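Local coordinates for protein alpha-L-rhamnosidase (Streptomyces avermitilis, PDB 3W5M) that hydrolyses terminal non-reducing alpha-L-rhamnose residues from flavonoid glycosides and gum arabic, and binds L-rhamnose through a calcium-dependent carbohydrate-binding module, at residues S134-S139 with A285-G290; W618-N623 with A652-S657; L852-L857 with Y919-E924. All coordinates share one frame; numbering follows the deposited sequence.

Interaction 1: S134-S139 with A285-G290; sequences SLEGSS and AAWGAG
Ala-285 and Ala-286 end the strand 282-286, and Ala-286 lies across from Ser-139 as an antiparallel non-hydrogen-bonded pair, their CA atoms 4.3 Å apart. One residue on, Trp-287 N donates a hydrogen bond to Ser-138 O at 3.1 Å. The indole then turns back over the 135-138 type II turn: with CG anti to the backbone N (chi1 179°), Trp-287 lays one ring face against that turn. Glu-136 CG stands 3.7 Å from the centroid of the six-membered ring and 18° off its normal, a CH-pi contact, while the carboxylate plane is only 4° from the ring plane. Beside the five-membered ring, Leu-135 CB meets Trp-287 CD1 at 3.7 Å, and Trp-287 NE1 is hydrogen-bonded to Val-295 O. A leucine in place of Trp-287 would probably leave Glu-136 CG without its aromatic platform and Val-295 O without its indole donor. Gly-288 takes the third position of the type II turn from Ala-286 to Ala-289, closed by Ala-289 N to Ala-286 O at 2.9 Å. One turn thus leads into, and the other leaves, the same end of a two-stranded antiparallel pair that joins the ends of the CBM67 beta-sandwich.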
ATOM      1  N   SER A 134      18.262  27.221   6.200  1.00 29.74           N
ATOM      2  CA  SER A 134      17.474  27.404   7.419  1.00 32.11           C
ATOM      3  C   SER A 134      17.294  28.876   7.835  1.00 30.23           C
ATOM      4  O   SER A 134      17.965  29.774   7.336  1.00 28.52           O
ATOM      5  CB  SER A 134      18.120  26.655   8.577  1.00 30.52           C
ATOM      6  OG  SER A 134      19.102  27.455   9.197  1.00 35.10           O
ATOM      7  N   LEU A 135      16.404  29.092   8.785  1.00 27.56           N
ATOM      8  CA  LEU A 135      16.070  30.437   9.238  1.00 26.27           C
ATOM      9  C   LEU A 135      16.909  30.883  10.432  1.00 26.56           C
ATOM     10  O   LEU A 135      16.741  31.997  10.942  1.00 26.78           O
ATOM     11  CB  LEU A 135      14.582  30.488   9.579  1.00 23.89           C
ATOM     12  CG  LEU A 135      13.665  30.252   8.375  1.00 23.98           C
ATOM     13  CD1 LEU A 135      12.248  30.138   8.906  1.00 24.25           C
ATOM     14  CD2 LEU A 135      13.797  31.411   7.372  1.00 24.88           C
ATOM     15  N   GLU A 136      17.824  30.016  10.869  1.00 29.44           N
ATOM     16  CA  GLU A 136      18.696  30.273  12.016  1.00 30.17           C
ATOM     17  C   GLU A 136      19.579  31.488  11.758  1.00 30.33           C
ATOM     18  O   GLU A 136      20.120  31.665  10.668  1.00 33.36           O
ATOM     19  CB  GLU A 136      19.562  29.043  12.314  1.00 34.77           C
ATOM     20  CG  GLU A 136      18.726  27.792  12.511  1.00 41.05           C
ATOM     21  CD  GLU A 136      19.465  26.639  13.177  1.00 47.35           C
ATOM     22  OE1 GLU A 136      20.414  26.876  13.962  1.00 48.41           O
ATOM     23  OE2 GLU A 136      19.068  25.483  12.920  1.00 49.10           O
ATOM     24  N   GLY A 137      19.699  32.342  12.759  1.00 29.35           N
ATOM     25  CA  GLY A 137      20.415  33.599  12.577  1.00 26.49           C
ATOM     26  C   GLY A 137      19.510  34.739  12.133  1.00 25.70           C
ATOM     27  O   GLY A 137      19.934  35.883  12.167  1.00 25.71           O
ATOM     28  N   SER A 138      18.269  34.441  11.734  1.00 23.81           N
ATOM     29  CA  SER A 138      17.352  35.473  11.296  1.00 22.67           C
ATOM     30  C   SER A 138      16.403  35.888  12.422  1.00 22.47           C
ATOM     31  O   SER A 138      16.411  35.301  13.522  1.00 20.62           O
ATOM     32  CB  SER A 138      16.550  35.011  10.078  1.00 23.35           C
ATOM     33  OG  SER A 138      15.984  36.149   9.468  1.00 28.50           O
ATOM     34  N   SER A 139      15.610  36.912  12.148  1.00 20.44           N
ATOM     35  CA  SER A 139      14.650  37.423  13.126  1.00 21.72           C
ATOM     36  C   SER A 139      13.287  37.545  12.504  1.00 20.54           C
ATOM     37  O   SER A 139      13.168  37.877  11.302  1.00 18.80           O
ATOM     38  CB  SER A 139      15.097  38.799  13.578  1.00 22.36           C
ATOM     39  OG  SER A 139      16.333  38.681  14.249  1.00 27.29           O
ATOM     40  N   ALA A 285      10.781  38.804  17.409  1.00 20.94           N
ATOM     41  CA  ALA A 285      11.466  37.714  18.138  1.00 21.39           C
ATOM     42  C   ALA A 285      12.596  37.204  17.277  1.00 21.44           C
ATOM     43  O   ALA A 285      12.457  37.148  16.047  1.00 21.31           O
ATOM     44  CB  ALA A 285      10.511  36.560  18.413  1.00 20.73           C
ATOM     45  N   ALA A 286      13.689  36.789  17.920  1.00 21.17           N
ATOM     46  CA  ALA A 286      14.740  36.073  17.218  1.00 22.17           C
ATOM     47  C   ALA A 286      14.169  34.703  16.818  1.00 22.65           C
ATOM     48  O   ALA A 286      13.169  34.217  17.398  1.00 20.90           O
ATOM     49  CB  ALA A 286      15.965  35.902  18.103  1.00 22.82           C
ATOM     50  N   TRP A 287      14.788  34.076  15.820  1.00 22.14           N
ATOM     51  CA  TRP A 287      14.341  32.748  15.455  1.00 22.79           C
ATOM     52  C   TRP A 287      14.435  31.834  16.675  1.00 22.52           C
ATOM     53  O   TRP A 287      15.420  31.853  17.400  1.00 24.32           O
ATOM     54  CB  TRP A 287      15.188  32.189  14.336  1.00 21.62           C
ATOM     55  CG  TRP A 287      14.766  30.820  13.958  1.00 23.58           C
ATOM     56  CD1 TRP A 287      13.733  30.467  13.146  1.00 22.19           C
ATOM     57  CD2 TRP A 287      15.379  29.600  14.396  1.00 24.20           C
ATOM     58  NE1 TRP A 287      13.665  29.086  13.051  1.00 23.01           N
ATOM     59  CE2 TRP A 287      14.664  28.541  13.809  1.00 23.24           C
ATOM     60  CE3 TRP A 287      16.453  29.306  15.243  1.00 27.19           C
ATOM     61  CZ2 TRP A 287      15.006  27.188  14.027  1.00 26.20           C
ATOM     62  CZ3 TRP A 287      16.785  27.955  15.471  1.00 28.98           C
ATOM     63  CH2 TRP A 287      16.066  26.924  14.851  1.00 28.46           C
ATOM     64  N   GLY A 288      13.394  31.053  16.906  1.00 24.82           N
ATOM     65  CA  GLY A 288      13.401  30.185  18.079  1.00 26.97           C
ATOM     66  C   GLY A 288      12.644  30.784  19.232  1.00 28.53           C
ATOM     67  O   GLY A 288      12.132  30.049  20.088  1.00 28.05           O
ATOM     68  N   ALA A 289      12.563  32.113  19.261  1.00 28.58           N
ATOM     69  CA  ALA A 289      11.763  32.828  20.261  1.00 28.63           C
ATOM     70  C   ALA A 289      10.340  33.115  19.784  1.00 30.51           C
ATOM     71  O   ALA A 289       9.913  32.651  18.726  1.00 31.52           O
ATOM     72  CB  ALA A 289      12.462  34.116  20.664  1.00 29.72           C
ATOM     73  N   GLY A 290       9.586  33.875  20.576  1.00 29.47           N
ATOM     74  CA  GLY A 290       8.185  34.187  20.237  1.00 28.64           C
ATOM     75  C   GLY A 290       7.304  32.954  20.346  1.00 29.39           C
ATOM     76  O   GLY A 290       7.737  31.930  20.884  1.00 32.80           O
TER

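Interaction 2: W618-N623 with A652-S657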
ATOM      1  N   TRP A 618      -8.290  -4.551  -9.880  1.00 18.61           N
ATOM      2  CA  TRP A 618      -7.559  -3.280  -9.983  1.00 19.75           C
ATOM      3  C   TRP A 618      -7.593  -2.485  -8.669  1.00 19.73           C
ATOM      4  O   TRP A 618      -6.604  -1.868  -8.308  1.00 20.08           O
ATOM      5  CB  TRP A 618      -8.021  -2.454 -11.210  1.00 18.71           C
ATOM      6  CG  TRP A 618      -7.407  -2.897 -12.504  1.00 19.25           C
ATOM      7  CD1 TRP A 618      -7.924  -3.769 -13.401  1.00 18.58           C
ATOM      8  CD2 TRP A 618      -6.112  -2.519 -13.007  1.00 18.71           C
ATOM      9  NE1 TRP A 618      -7.045  -3.954 -14.444  1.00 21.77           N
ATOM     10  CE2 TRP A 618      -5.930  -3.189 -14.233  1.00 19.22           C
ATOM     11  CE3 TRP A 618      -5.092  -1.671 -12.530  1.00 19.49           C
ATOM     12  CZ2 TRP A 618      -4.763  -3.038 -15.026  1.00 20.05           C
ATOM     13  CZ3 TRP A 618      -3.927  -1.521 -13.304  1.00 19.08           C
ATOM     14  CH2 TRP A 618      -3.781  -2.205 -14.543  1.00 19.80           C
ATOM     15  N   GLY A 619      -8.733  -2.463  -7.960  1.00 17.55           N
ATOM     16  CA  GLY A 619      -8.807  -1.824  -6.663  1.00 18.14           C
ATOM     17  C   GLY A 619      -7.894  -2.524  -5.665  1.00 17.89           C
ATOM     18  O   GLY A 619      -7.243  -1.871  -4.840  1.00 18.37           O
ATOM     19  N   GLN A 620      -7.806  -3.852  -5.753  1.00 18.75           N
ATOM     20  CA  GLN A 620      -6.947  -4.576  -4.819  1.00 18.41           C
ATOM     21  C   GLN A 620      -5.479  -4.241  -5.117  1.00 18.15           C
ATOM     22  O   GLN A 620      -4.722  -3.827  -4.235  1.00 17.67           O
ATOM     23  CB  GLN A 620      -7.139  -6.077  -4.941  1.00 18.75           C
ATOM     24  CG  GLN A 620      -6.196  -6.878  -4.050  1.00 20.42           C
ATOM     25  CD  GLN A 620      -6.391  -8.375  -4.193  1.00 22.71           C
ATOM     26  OE1 GLN A 620      -5.842  -9.179  -3.416  1.00 23.38           O
ATOM     27  NE2 GLN A 620      -7.129  -8.765  -5.207  1.00 24.82           N
ATOM     28  N   ARG A 621      -5.086  -4.401  -6.359  1.00 18.84           N
ATOM     29  CA  ARG A 621      -3.658  -4.225  -6.673  1.00 19.97           C
ATOM     30  C   ARG A 621      -3.194  -2.792  -6.432  1.00 19.54           C
ATOM     31  O   ARG A 621      -2.044  -2.559  -6.016  1.00 19.48           O
ATOM     32  CB  ARG A 621      -3.330  -4.730  -8.080  1.00 21.28           C
ATOM     33  CG  ARG A 621      -3.593  -3.748  -9.207  1.00 21.37           C
ATOM     34  CD  ARG A 621      -3.324  -4.425 -10.533  1.00 20.89           C
ATOM     35  NE  ARG A 621      -4.481  -5.207 -10.980  1.00 23.01           N
ATOM     36  CZ  ARG A 621      -4.547  -5.885 -12.128  1.00 23.34           C
ATOM     37  NH1 ARG A 621      -3.505  -5.921 -12.961  1.00 23.90           N
ATOM     38  NH2 ARG A 621      -5.663  -6.540 -12.454  1.00 23.40           N
ATOM     39  N   GLY A 622      -4.082  -1.831  -6.657  1.00 17.92           N
ATOM     40  CA  GLY A 622      -3.728  -0.429  -6.449  1.00 18.33           C
ATOM     41  C   GLY A 622      -3.428  -0.106  -4.994  1.00 20.86           C
ATOM     42  O   GLY A 622      -2.682   0.830  -4.670  1.00 21.05           O
ATOM     43  N   ASN A 623      -4.029  -0.886  -4.101  1.00 18.84           N
ATOM     44  CA  ASN A 623      -3.860  -0.633  -2.681  1.00 19.30           C
ATOM     45  C   ASN A 623      -3.024  -1.680  -1.952  1.00 19.78           C
ATOM     46  O   ASN A 623      -3.063  -1.763  -0.698  1.00 22.08           O
ATOM     47  CB  ASN A 623      -5.248  -0.577  -2.045  1.00 19.52           C
ATOM     48  CG  ASN A 623      -5.947   0.725  -2.339  1.00 20.39           C
ATOM     49  OD1 ASN A 623      -5.595   1.755  -1.776  1.00 20.75           O
ATOM     50  ND2 ASN A 623      -6.919   0.693  -3.249  1.00 21.64           N
ATOM     51  N   ALA A 652      -7.971 -12.663  -0.808  1.00 20.43           N
ATOM     52  CA  ALA A 652      -7.352 -13.998  -0.801  1.00 22.01           C
ATOM     53  C   ALA A 652      -7.812 -14.936  -1.923  1.00 23.97           C
ATOM     54  O   ALA A 652      -7.210 -16.008  -2.113  1.00 24.33           O
ATOM     55  CB  ALA A 652      -7.530 -14.671   0.558  1.00 22.81           C
ATOM     56  N   TYR A 653      -8.878 -14.575  -2.655  1.00 21.61           N
ATOM     57  CA  TYR A 653      -9.173 -15.257  -3.907  1.00 20.91           C
ATOM     58  C   TYR A 653      -8.292 -14.703  -5.033  1.00 21.67           C
ATOM     59  O   TYR A 653      -7.688 -15.462  -5.807  1.00 19.37           O
ATOM     60  CB  TYR A 653     -10.640 -15.048  -4.304  1.00 21.45           C
ATOM     61  CG  TYR A 653     -11.684 -15.990  -3.710  1.00 21.69           C
ATOM     62  CD1 TYR A 653     -11.924 -17.254  -4.271  1.00 24.80           C
ATOM     63  CD2 TYR A 653     -12.484 -15.587  -2.664  1.00 22.63           C
ATOM     64  CE1 TYR A 653     -12.917 -18.105  -3.754  1.00 23.90           C
ATOM     65  CE2 TYR A 653     -13.481 -16.429  -2.145  1.00 22.93           C
ATOM     66  CZ  TYR A 653     -13.692 -17.680  -2.703  1.00 23.91           C
ATOM     67  OH  TYR A 653     -14.701 -18.507  -2.188  1.00 26.45           O
ATOM     68  N   THR A 654      -8.222 -13.382  -5.134  1.00 22.71           N
ATOM     69  CA  THR A 654      -7.742 -12.784  -6.378  1.00 21.88           C
ATOM     70  C   THR A 654      -6.225 -12.626  -6.504  1.00 20.76           C
ATOM     71  O   THR A 654      -5.726 -12.641  -7.614  1.00 23.06           O
ATOM     72  CB  THR A 654      -8.449 -11.476  -6.677  1.00 24.31           C
ATOM     73  OG1 THR A 654      -8.642 -10.804  -5.441  1.00 26.98           O
ATOM     74  CG2 THR A 654      -9.838 -11.760  -7.299  1.00 24.40           C
ATOM     75  N   MET A 655      -5.504 -12.489  -5.391  1.00 20.65           N
ATOM     76  CA  MET A 655      -4.028 -12.523  -5.425  1.00 19.75           C
ATOM     77  C   MET A 655      -3.541 -13.395  -4.285  1.00 21.11           C
ATOM     78  O   MET A 655      -4.253 -13.579  -3.284  1.00 18.83           O
ATOM     79  CB  MET A 655      -3.438 -11.136  -5.214  1.00 20.91           C
ATOM     80  CG  MET A 655      -3.795 -10.134  -6.282  1.00 21.70           C
ATOM     81  SD  MET A 655      -3.144  -8.480  -5.962  1.00 26.80           S
ATOM     82  CE  MET A 655      -1.381  -8.654  -6.308  1.00 27.00           C
ATOM     83  N   GLU A 656      -2.351 -13.954  -4.445  1.00 20.34           N
ATOM     84  CA  GLU A 656      -1.687 -14.600  -3.321  1.00 22.12           C
ATOM     85  C   GLU A 656      -1.423 -13.505  -2.280  1.00 21.18           C
ATOM     86  O   GLU A 656      -0.579 -12.640  -2.462  1.00 22.14           O
ATOM     87  CB  GLU A 656      -0.405 -15.315  -3.747  1.00 23.83           C
ATOM     88  CG  GLU A 656       0.285 -16.032  -2.572  1.00 22.90           C
ATOM     89  CD  GLU A 656       1.353 -15.185  -1.884  1.00 26.44           C
ATOM     90  OE1 GLU A 656       2.356 -14.834  -2.547  1.00 24.16           O
ATOM     91  OE2 GLU A 656       1.218 -14.864  -0.663  1.00 26.73           O
ATOM     92  N   SER A 657      -2.203 -13.529  -1.201  1.00 18.88           N
ATOM     93  CA  SER A 657      -2.206 -12.454  -0.218  1.00 18.75           C
ATOM     94  C   SER A 657      -1.605 -12.899   1.111  1.00 19.16           C
ATOM     95  O   SER A 657      -1.527 -12.102   2.049  1.00 17.21           O
ATOM     96  CB  SER A 657      -3.649 -11.924  -0.004  1.00 20.71           C
ATOM     97  OG  SER A 657      -4.140 -11.343  -1.213  1.00 21.08           O
TER
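Gln-620 reaches from the end of helix 607-622 to the end of helix 641-654, a helix-end packing within the six-hairpin, (alpha/alpha)6-barrel glycosidase domain, and its side-chain amide lies among Thr-654, Met-655 and Ser-657. Its CG is anti to the backbone N (chi1 176°) and the chain runs on extended, which carries the amide across a gap of 8.4 Å between the CA atoms of Gln-620 and Thr-654. Among the apolar contacts, the Met-655 chain runs antiparallel to that of Gln-620, side by side, with Met-655 SD 3.9 Å from Gln-620 CG. The same sulfur, Met-655 SD, is 4.3 Å from Arg-621 CB, so the thioether touches consecutive residues of the helix. The settled hydrogen bonds are local to each helix. Asn-623 ND2 donates to Gly-619 O at 3.0 Å with an angle of 165°, in the carbonyl plane, and Thr-654 OG1 is hydrogen-bonded to Thr-650 O one turn back. The Arg-621 guanidinium lies over the Trp-618 ring, CZ 3.7 Å above its plane and over its centre, while NH2 is hydrogen-bonded to Thr-617 OG1. Around this buried helix pair, His-593 of strand 587-594 touches both Arg-621 and Met-655, Phe-647 and Ala-651 of helix 641-654 pack on Gln-620, and Tyr-927 of helix 923-929 covers Thr-654.

Interaction 3: L852-L857 with Y919-E924; sequences LGTPRL and YGSVGE
Thr-854 and Tyr-919 meet at about a right angle where two helical segments of the (alpha/alpha)6-barrel pack against each other. The Thr-854 side chain approaches one side of the ring, at CD1 and CE1: OG1 lies 3.5 Å from Tyr-919 CE1 and CG2 lies 3.8 Å from Tyr-919 CD1, so both branches touch the same ring bond. The threonine torsion sets this up, with CG2 anti to the backbone N and OG1 beside it (chi1 -61°), where OG1 is also hydrogen-bonded to Gly-850 O and Thr-849 OG1. The tyrosine ring is further fixed by stacking with Trp-897 and by an edge-to-face contact with Phe-851. Its side chain is about 6 Å from that of Glu-895, the probable proton acceptor, and about 7 Å from that of the rhamnose-binding His-916, which places this packing close to the active site.

The backbones come closest where Pro-855 CA is 4.9 Å from Ser-921 CA. Ser-921 holds OG between its backbone N and carbonyl carbon (chi1 58°) and presents it alongside the pyrrolidine ring, 3.3 Å from Pro-855 CB; the hydroxyl itself is hydrogen-bonded to Ala-918 O. Glu-924 lies further along, packed on Pro-649 and Tyr-653 of helix 641-654. Between the two backbones a water bridges the carbonyls, donating to Pro-855 O at 3.0 Å and to Ser-921 O at 2.8 Å.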
ATOM      1  N   LEU A 852     -19.443  -2.205   6.506  1.00 25.42           N
ATOM      2  CA  LEU A 852     -19.522  -3.410   7.335  1.00 26.85           C
ATOM      3  C   LEU A 852     -20.628  -4.375   6.905  1.00 28.85           C
ATOM      4  O   LEU A 852     -20.448  -5.599   6.955  1.00 28.28           O
ATOM      5  CB  LEU A 852     -19.698  -3.025   8.791  1.00 26.52           C
ATOM      6  CG  LEU A 852     -18.560  -2.309   9.496  1.00 27.93           C
ATOM      7  CD1 LEU A 852     -18.987  -2.095  10.941  1.00 28.25           C
ATOM      8  CD2 LEU A 852     -17.284  -3.138   9.412  1.00 25.99           C
ATOM      9  N   GLY A 853     -21.759  -3.816   6.480  1.00 26.29           N
ATOM     10  CA  GLY A 853     -22.856  -4.600   5.914  1.00 27.16           C
ATOM     11  C   GLY A 853     -22.639  -5.174   4.536  1.00 27.60           C
ATOM     12  O   GLY A 853     -23.042  -6.303   4.276  1.00 27.77           O
ATOM     13  N   THR A 854     -22.007  -4.417   3.634  1.00 23.42           N
ATOM     14  CA  THR A 854     -21.884  -4.850   2.236  1.00 26.19           C
ATOM     15  C   THR A 854     -21.207  -6.212   1.983  1.00 25.34           C
ATOM     16  O   THR A 854     -21.704  -6.979   1.178  1.00 27.25           O
ATOM     17  CB  THR A 854     -21.259  -3.746   1.345  1.00 26.02           C
ATOM     18  OG1 THR A 854     -22.126  -2.604   1.376  1.00 28.52           O
ATOM     19  CG2 THR A 854     -21.077  -4.208  -0.127  1.00 27.49           C
ATOM     20  N   PRO A 855     -20.066  -6.502   2.657  1.00 26.82           N
ATOM     21  CA  PRO A 855     -19.379  -7.764   2.359  1.00 27.08           C
ATOM     22  C   PRO A 855     -20.195  -8.994   2.737  1.00 27.39           C
ATOM     23  O   PRO A 855     -19.990 -10.058   2.162  1.00 27.94           O
ATOM     24  CB  PRO A 855     -18.110  -7.684   3.226  1.00 27.45           C
ATOM     25  CG  PRO A 855     -18.448  -6.779   4.330  1.00 27.26           C
ATOM     26  CD  PRO A 855     -19.400  -5.767   3.746  1.00 28.09           C
ATOM     27  N   ARG A 856     -21.122  -8.832   3.686  1.00 27.91           N
ATOM     28  CA  ARG A 856     -21.926  -9.957   4.190  1.00 27.77           C
ATOM     29  C   ARG A 856     -23.331 -10.033   3.575  1.00 28.79           C
ATOM     30  O   ARG A 856     -24.067 -10.993   3.809  1.00 25.98           O
ATOM     31  CB  ARG A 856     -21.995  -9.895   5.737  1.00 29.96           C
ATOM     32  CG  ARG A 856     -20.627  -9.913   6.431  1.00 31.35           C
ATOM     33  CD  ARG A 856     -20.678  -9.650   7.934  1.00 33.04           C
ATOM     34  NE  ARG A 856     -19.346  -9.762   8.555  1.00 35.75           N
ATOM     35  CZ  ARG A 856     -18.820 -10.884   9.053  1.00 36.54           C
ATOM     36  NH1 ARG A 856     -19.504 -12.024   9.040  1.00 35.32           N
ATOM     37  NH2 ARG A 856     -17.594 -10.871   9.571  1.00 38.07           N
ATOM     38  N   LEU A 857     -23.703  -9.040   2.770  1.00 27.24           N
ATOM     39  CA  LEU A 857     -25.098  -8.939   2.282  1.00 27.40           C
ATOM     40  C   LEU A 857     -25.502 -10.047   1.298  1.00 26.91           C
ATOM     41  O   LEU A 857     -26.489 -10.764   1.512  1.00 27.06           O
ATOM     42  CB  LEU A 857     -25.350  -7.535   1.668  1.00 28.45           C
ATOM     43  CG  LEU A 857     -26.661  -7.223   0.911  1.00 29.89           C
ATOM     44  CD1 LEU A 857     -27.840  -7.161   1.869  1.00 29.78           C
ATOM     45  CD2 LEU A 857     -26.533  -5.908   0.149  1.00 30.09           C
ATOM     46  N   TYR A 919     -15.906  -1.886  -1.169  1.00 26.72           N
ATOM     47  CA  TYR A 919     -17.091  -2.397  -1.877  1.00 27.01           C
ATOM     48  C   TYR A 919     -16.799  -3.476  -2.920  1.00 28.02           C
ATOM     49  O   TYR A 919     -17.724  -4.088  -3.454  1.00 30.40           O
ATOM     50  CB  TYR A 919     -17.939  -1.243  -2.459  1.00 27.91           C
ATOM     51  CG  TYR A 919     -18.535  -0.359  -1.369  1.00 28.47           C
ATOM     52  CD1 TYR A 919     -19.116  -0.923  -0.229  1.00 30.46           C
ATOM     53  CD2 TYR A 919     -18.525   1.035  -1.475  1.00 30.28           C
ATOM     54  CE1 TYR A 919     -19.651  -0.134   0.777  1.00 31.12           C
ATOM     55  CE2 TYR A 919     -19.061   1.831  -0.478  1.00 31.93           C
ATOM     56  CZ  TYR A 919     -19.627   1.238   0.644  1.00 33.53           C
ATOM     57  OH  TYR A 919     -20.163   2.024   1.631  1.00 35.24           O
ATOM     58  N   GLY A 920     -15.520  -3.705  -3.217  1.00 25.28           N
ATOM     59  CA  GLY A 920     -15.099  -4.877  -3.990  1.00 25.82           C
ATOM     60  C   GLY A 920     -15.247  -6.197  -3.231  1.00 25.31           C
ATOM     61  O   GLY A 920     -14.994  -7.264  -3.793  1.00 25.77           O
ATOM     62  N   SER A 921     -15.681  -6.123  -1.973  1.00 25.51           N
ATOM     63  CA  SER A 921     -15.950  -7.329  -1.150  1.00 25.80           C
ATOM     64  C   SER A 921     -17.076  -8.217  -1.675  1.00 26.87           C
ATOM     65  O   SER A 921     -17.239  -9.354  -1.221  1.00 26.40           O
ATOM     66  CB  SER A 921     -16.180  -6.971   0.320  1.00 26.94           C
ATOM     67  OG  SER A 921     -17.257  -6.050   0.509  1.00 28.71           O
ATOM     68  N   VAL A 922     -17.832  -7.708  -2.649  1.00 23.55           N
ATOM     69  CA  VAL A 922     -18.811  -8.499  -3.401  1.00 24.41           C
ATOM     70  C   VAL A 922     -18.146  -9.629  -4.193  1.00 24.44           C
ATOM     71  O   VAL A 922     -18.776 -10.656  -4.517  1.00 24.07           O
ATOM     72  CB  VAL A 922     -19.641  -7.581  -4.351  1.00 24.95           C
ATOM     73  CG1 VAL A 922     -18.777  -7.023  -5.479  1.00 25.83           C
ATOM     74  CG2 VAL A 922     -20.823  -8.330  -4.938  1.00 26.47           C
ATOM     75  N   GLY A 923     -16.851  -9.457  -4.478  1.00 25.13           N
ATOM     76  CA  GLY A 923     -16.072 -10.428  -5.227  1.00 23.65           C
ATOM     77  C   GLY A 923     -16.216 -11.829  -4.671  1.00 22.66           C
ATOM     78  O   GLY A 923     -16.431 -12.757  -5.420  1.00 22.27           O
ATOM     79  N   GLU A 924     -16.079 -11.982  -3.360  1.00 23.52           N
ATOM     80  CA  GLU A 924     -16.078 -13.324  -2.766  1.00 25.83           C
ATOM     81  C   GLU A 924     -17.400 -14.040  -2.997  1.00 27.36           C
ATOM     82  O   GLU A 924     -17.404 -15.243  -3.145  1.00 24.09           O
ATOM     83  CB  GLU A 924     -15.768 -13.297  -1.273  1.00 26.87           C
ATOM     84  CG  GLU A 924     -16.801 -12.603  -0.406  1.00 34.70           C
ATOM     85  CD  GLU A 924     -16.534 -12.773   1.074  1.00 38.12           C
ATOM     86  OE1 GLU A 924     -16.517 -13.942   1.538  1.00 43.53           O
ATOM     87  OE2 GLU A 924     -16.345 -11.748   1.778  1.00 37.35           O
TER
HETATM   88  O   HOH W   1     -19.767 -10.494  -0.801  1.00 24.68           O

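How the interactions relate
From the N terminus, interaction 1 comes first: it closes a loop of 145 residues holding strands but no helix, joining the two ends of the CBM67 module. Interaction 2 follows in series and, with 28 residues between its segments, joins helix 607-622 to helix 641-654; interaction 3, with 61 residues between its segments, joins helix 854-863 to the start of helix 923-929. None nests in or crosses another. Interactions 2 and 3 share the six-hairpin glycosidase domain, with centres 15 Å apart, and touch where Tyr-653 CE2 packs on Glu-924 CB at 4.0 Å, so early and late helices of the barrel meet there. Interaction 1 stands apart, its centre 50 and 55 Å from theirs, respectively.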